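Local coordinates for acetyl-CoA C-acetyltransferase (Syntrophomonas wolfei subsp. wolfei, PDB 7N7Z), which probably catalyses the thiolase condensation of two acetyl-CoA molecules to acetoacetyl-CoA and its reversal, as a four-subunit enzyme, at residues 120-132 against 140-152. Sequence-based numbering, arbitrary orientation.
Sequences ESMSNIPYLLQQA and DGKVQDAMLSDGL
L128 and Q144 form the hydrogen-bonded pair of a short antiparallel hairpin: L128 N donates to Q144 O (2.9 Å) and Q144 N returns a bond to L128 O (3.1 Å). Farther along, water 2 accepts from Q130 N and donates toward K142 O and Q144 OE1, while water 1 lies between Q130 OE1 and Q144 OE1; polar amides suit a place where waters bridge the two glutamines.

On the sheet face opposite the L128 and Q144 side chains, Y127 and D145 are a non-hydrogen-bonded pair. With its CG anti to the carbonyl carbon (chi1 -86°), Y127 turns one ring face to D145, whose CA lies over it, 3.8 Å from the ring centroid, in a CH-pi contact. The carboxylate stacks 24° from the ring plane, and V143 CG2 meets the ring edge at CD2 (3.7 Å). The Y127 hydroxyl bonds to G139 O of the third subunit, and D145 forms a salt bridge with R133 of the second. A leucine in place of Y127 would probably leave that carbonyl without its hydroxyl partner and D145 without its aromatic platform.

Apolar contacts continue into helix 146-152, N-capped by D145 through a weak bond from M147 N. Branched L128 packs CG on A146 CB, which also meets I125 CG2; being small, A146 fits close to the carbonyl P126 O (3.4 Å). M147 lays CB on I125 CD1 (3.6 Å) and CG near M122 CE (4.0 Å); bends at chi2 and chi3 bring its CE to M122 O.

The hairpin projects from the thiolase core as a tetramerisation arm, strand 127-129 pairing with the second subunit and 141-145 with the third, while M122, near the end of core strand 113-121, has its side chain about 6 Å from that of H358, the predicted proton acceptor.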
loop_
_atom_site.group_PDB
_atom_site.type_symbol
_atom_site.label_atom_id
_atom_site.label_comp_id
_atom_site.label_asym_id
_atom_site.label_seq_id
_atom_site.Cartn_x
_atom_site.Cartn_y
_atom_site.Cartn_z
ATOM N N GLU B 120 11.290 -3.109 -21.569
ATOM C CA GLU B 120 11.206 -3.428 -20.148
ATOM C C GLU B 120 11.865 -2.289 -19.385
ATOM O O GLU B 120 13.074 -2.077 -19.512
ATOM C CB GLU B 120 11.880 -4.759 -19.830
ATOM C CG GLU B 120 11.393 -5.394 -18.534
ATOM C CD GLU B 120 9.925 -5.757 -18.585
ATOM O OE1 GLU B 120 9.543 -6.541 -19.477
ATOM O OE2 GLU B 120 9.153 -5.257 -17.740
ATOM N N SER B 121 11.074 -1.553 -18.610
ATOM C CA SER B 121 11.577 -0.513 -17.718
ATOM C C SER B 121 11.481 -1.071 -16.302
ATOM O O SER B 121 10.547 -0.777 -15.554
ATOM C CB SER B 121 10.792 0.787 -17.880
ATOM O OG SER B 121 11.106 1.702 -16.844
ATOM N N MET B 122 12.462 -1.903 -15.940
ATOM C CA MET B 122 12.421 -2.577 -14.648
ATOM C C MET B 122 12.599 -1.602 -13.492
ATOM O O MET B 122 12.193 -1.915 -12.367
ATOM C CB MET B 122 13.489 -3.677 -14.579
ATOM C CG MET B 122 13.736 -4.401 -15.903
ATOM S SD MET B 122 15.043 -5.646 -15.850
ATOM C CE MET B 122 14.395 -6.802 -14.648
ATOM N N SER B 123 13.181 -0.429 -13.747
ATOM C CA SER B 123 13.280 0.594 -12.716
ATOM C C SER B 123 11.916 1.138 -12.310
ATOM O O SER B 123 11.783 1.675 -11.205
ATOM C CB SER B 123 14.161 1.745 -13.204
ATOM O OG SER B 123 15.435 1.280 -13.616
ATOM N N ASN B 124 10.906 1.013 -13.174
ATOM C CA ASN B 124 9.584 1.576 -12.921
ATOM C C ASN B 124 8.505 0.502 -12.806
ATOM O O ASN B 124 7.320 0.795 -12.994
ATOM C CB ASN B 124 9.216 2.576 -14.020
ATOM C CG ASN B 124 9.976 3.882 -13.895
ATOM O OD1 ASN B 124 9.703 4.690 -13.004
ATOM N ND2 ASN B 124 10.936 4.096 -14.787
ATOM N N ILE B 125 8.886 -0.732 -12.502
ATOM C CA ILE B 125 7.878 -1.756 -12.199
ATOM C C ILE B 125 7.246 -1.434 -10.849
ATOM O O ILE B 125 7.975 -1.208 -9.866
ATOM C CB ILE B 125 8.515 -3.148 -12.196
ATOM C CG1 ILE B 125 8.975 -3.527 -13.607
ATOM C CG2 ILE B 125 7.528 -4.185 -11.678
ATOM C CD1 ILE B 125 9.877 -4.747 -13.654
ATOM N N PRO B 126 5.921 -1.383 -10.742
ATOM C CA PRO B 126 5.302 -1.023 -9.462
ATOM C C PRO B 126 5.375 -2.167 -8.463
ATOM O O PRO B 126 5.830 -3.276 -8.756
ATOM C CB PRO B 126 3.852 -0.702 -9.841
ATOM C CG PRO B 126 3.604 -1.486 -11.088
ATOM C CD PRO B 126 4.919 -1.587 -11.806
ATOM N N TYR B 127 4.933 -1.862 -7.248
ATOM C CA TYR B 127 4.661 -2.858 -6.225
ATOM C C TYR B 127 3.163 -3.140 -6.198
ATOM O O TYR B 127 2.351 -2.292 -6.578
ATOM C CB TYR B 127 5.135 -2.381 -4.850
ATOM C CG TYR B 127 6.594 -2.664 -4.561
ATOM C CD1 TYR B 127 7.598 -2.180 -5.392
ATOM C CD2 TYR B 127 6.967 -3.413 -3.454
ATOM C CE1 TYR B 127 8.932 -2.440 -5.126
ATOM C CE2 TYR B 127 8.296 -3.677 -3.180
ATOM C CZ TYR B 127 9.273 -3.190 -4.016
ATOM O OH TYR B 127 10.595 -3.457 -3.739
ATOM N N LEU B 128 2.801 -4.336 -5.741
ATOM C CA LEU B 128 1.416 -4.788 -5.742
ATOM C C LEU B 128 0.864 -4.882 -4.326
ATOM O O LEU B 128 1.580 -5.254 -3.391
ATOM C CB LEU B 128 1.281 -6.158 -6.413
ATOM C CG LEU B 128 2.070 -6.416 -7.694
ATOM C CD1 LEU B 128 2.056 -7.903 -8.014
ATOM C CD2 LEU B 128 1.509 -5.607 -8.850
ATOM N N LEU B 129 -0.418 -4.554 -4.184
ATOM C CA LEU B 129 -1.193 -4.816 -2.972
ATOM C C LEU B 129 -2.273 -5.824 -3.357
ATOM O O LEU B 129 -3.310 -5.454 -3.915
ATOM C CB LEU B 129 -1.791 -3.535 -2.403
ATOM C CG LEU B 129 -0.795 -2.486 -1.903
ATOM C CD1 LEU B 129 -1.528 -1.228 -1.461
ATOM C CD2 LEU B 129 0.051 -3.042 -0.767
ATOM N N GLN B 130 -2.021 -7.101 -3.061
ATOM C CA GLN B 130 -2.886 -8.163 -3.567
ATOM C C GLN B 130 -4.258 -8.141 -2.901
ATOM O O GLN B 130 -5.275 -8.388 -3.559
ATOM C CB GLN B 130 -2.209 -9.520 -3.372
ATOM C CG GLN B 130 -2.876 -10.673 -4.112
ATOM C CD GLN B 130 -2.862 -10.496 -5.619
ATOM O OE1 GLN B 130 -1.894 -10.858 -6.291
ATOM N NE2 GLN B 130 -3.944 -9.946 -6.161
ATOM N N GLN B 131 -4.312 -7.842 -1.605
ATOM C CA GLN B 131 -5.556 -7.888 -0.849
ATOM C C GLN B 131 -6.205 -6.519 -0.688
ATOM O O GLN B 131 -7.126 -6.374 0.122
ATOM C CB GLN B 131 -5.305 -8.504 0.528
ATOM C CG GLN B 131 -4.318 -9.660 0.519
ATOM C CD GLN B 131 -4.667 -10.727 1.533
ATOM O OE1 GLN B 131 -4.221 -10.679 2.680
ATOM N NE2 GLN B 131 -5.472 -11.699 1.115
ATOM N N ALA B 132 -5.757 -5.515 -1.444
ATOM C CA ALA B 132 -6.304 -4.173 -1.277
ATOM C C ALA B 132 -7.751 -4.083 -1.749
ATOM O O ALA B 132 -8.527 -3.288 -1.207
ATOM C CB ALA B 132 -5.447 -3.158 -2.031
ATOM N N ASP B 140 -1.179 -8.781 9.193
ATOM C CA ASP B 140 -0.273 -8.229 8.198
ATOM C C ASP B 140 -0.423 -8.949 6.862
ATOM O O ASP B 140 -0.907 -10.082 6.778
ATOM C CB ASP B 140 1.179 -8.342 8.666
ATOM C CG ASP B 140 1.487 -7.450 9.850
ATOM O OD1 ASP B 140 0.631 -6.620 10.220
ATOM O OD2 ASP B 140 2.595 -7.582 10.410
ATOM N N GLY B 141 0.009 -8.269 5.805
ATOM C CA GLY B 141 0.133 -8.875 4.497
ATOM C C GLY B 141 1.503 -8.589 3.920
ATOM O O GLY B 141 2.430 -8.245 4.660
ATOM N N LYS B 142 1.643 -8.711 2.604
ATOM C CA LYS B 142 2.894 -8.427 1.918
ATOM C C LYS B 142 2.650 -7.399 0.826
ATOM O O LYS B 142 1.681 -7.510 0.067
ATOM C CB LYS B 142 3.496 -9.698 1.312
ATOM C CG LYS B 142 3.910 -10.743 2.336
ATOM C CD LYS B 142 5.076 -11.590 1.837
ATOM C CE LYS B 142 6.392 -10.824 1.881
ATOM N NZ LYS B 142 6.842 -10.547 3.277
ATOM N N VAL B 143 3.521 -6.397 0.760
ATOM C CA VAL B 143 3.587 -5.497 -0.385
ATOM C C VAL B 143 4.671 -6.057 -1.304
ATOM O O VAL B 143 5.853 -6.074 -0.953
ATOM C CB VAL B 143 3.868 -4.048 0.036
ATOM C CG1 VAL B 143 5.061 -3.953 0.983
ATOM C CG2 VAL B 143 4.073 -3.162 -1.187
ATOM N N GLN B 144 4.259 -6.534 -2.476
ATOM C CA GLN B 144 5.075 -7.418 -3.296
ATOM C C GLN B 144 5.823 -6.641 -4.367
ATOM O O GLN B 144 5.244 -5.785 -5.044
ATOM C CB GLN B 144 4.203 -8.488 -3.953
ATOM C CG GLN B 144 4.026 -9.743 -3.123
ATOM C CD GLN B 144 2.949 -10.650 -3.673
ATOM O OE1 GLN B 144 1.759 -10.407 -3.478
ATOM N NE2 GLN B 144 3.361 -11.702 -4.369
ATOM N N ASP B 145 7.108 -6.954 -4.523
ATOM C CA ASP B 145 7.898 -6.459 -5.644
ATOM C C ASP B 145 7.520 -7.267 -6.879
ATOM O O ASP B 145 7.911 -8.432 -7.011
ATOM C CB ASP B 145 9.388 -6.571 -5.336
ATOM C CG ASP B 145 10.254 -5.931 -6.403
ATOM O OD1 ASP B 145 9.744 -5.695 -7.518
ATOM O OD2 ASP B 145 11.440 -5.661 -6.128
ATOM N N ALA B 146 6.752 -6.656 -7.784
ATOM C CA ALA B 146 6.233 -7.393 -8.933
ATOM C C ALA B 146 7.351 -7.897 -9.837
ATOM O O ALA B 146 7.209 -8.954 -10.463
ATOM C CB ALA B 146 5.267 -6.515 -9.726
ATOM N N MET B 147 8.459 -7.158 -9.930
ATOM C CA MET B 147 9.580 -7.628 -10.736
ATOM C C MET B 147 10.044 -9.003 -10.280
ATOM O O MET B 147 10.552 -9.790 -11.088
ATOM C CB MET B 147 10.735 -6.627 -10.666
ATOM C CG MET B 147 11.971 -7.036 -11.467
ATOM S SD MET B 147 13.517 -6.498 -10.718
ATOM C CE MET B 147 13.215 -4.745 -10.538
ATOM N N LEU B 148 9.880 -9.311 -8.995
ATOM C CA LEU B 148 10.249 -10.616 -8.463
ATOM C C LEU B 148 9.071 -11.587 -8.510
ATOM O O LEU B 148 9.162 -12.655 -9.124
ATOM C CB LEU B 148 10.762 -10.465 -7.026
ATOM C CG LEU B 148 11.953 -9.526 -6.828
ATOM C CD1 LEU B 148 12.325 -9.463 -5.356
ATOM C CD2 LEU B 148 13.140 -9.969 -7.665
ATOM N N SER B 149 7.954 -11.214 -7.881
ATOM C CA SER B 149 6.847 -12.151 -7.719
ATOM C C SER B 149 6.176 -12.478 -9.046
ATOM O O SER B 149 5.689 -13.600 -9.229
ATOM C CB SER B 149 5.824 -11.582 -6.733
ATOM O OG SER B 149 5.256 -10.375 -7.215
ATOM N N ASP B 150 6.140 -11.527 -9.978
ATOM C CA ASP B 150 5.488 -11.721 -11.266
ATOM C C ASP B 150 6.482 -11.912 -12.405
ATOM O O ASP B 150 6.074 -11.928 -13.570
ATOM C CB ASP B 150 4.574 -10.532 -11.575
ATOM C CG ASP B 150 3.231 -10.619 -10.870
ATOM O OD1 ASP B 150 2.896 -11.694 -10.326
ATOM O OD2 ASP B 150 2.507 -9.602 -10.860
ATOM N N GLY B 151 7.772 -12.060 -12.103
ATOM C CA GLY B 151 8.773 -12.161 -13.146
ATOM C C GLY B 151 9.993 -12.982 -12.782
ATOM O O GLY B 151 10.157 -14.104 -13.270
ATOM N N LEU B 152 10.863 -12.434 -11.930
ATOM C CA LEU B 152 12.141 -13.087 -11.667
ATOM C C LEU B 152 11.986 -14.324 -10.789
ATOM O O LEU B 152 12.745 -15.288 -10.944
ATOM C CB LEU B 152 13.112 -12.102 -11.016
ATOM C CG LEU B 152 13.676 -10.981 -11.894
ATOM C CD1 LEU B 152 14.788 -10.247 -11.157
ATOM C CD2 LEU B 152 14.184 -11.501 -13.230
HETATM O O HOH W 1 0.574 -11.328 -5.660
HETATM O O HOH W 2 0.703 -8.261 -2.318
HETATM O O HOH W 3 -1.944 -11.658 4.484
#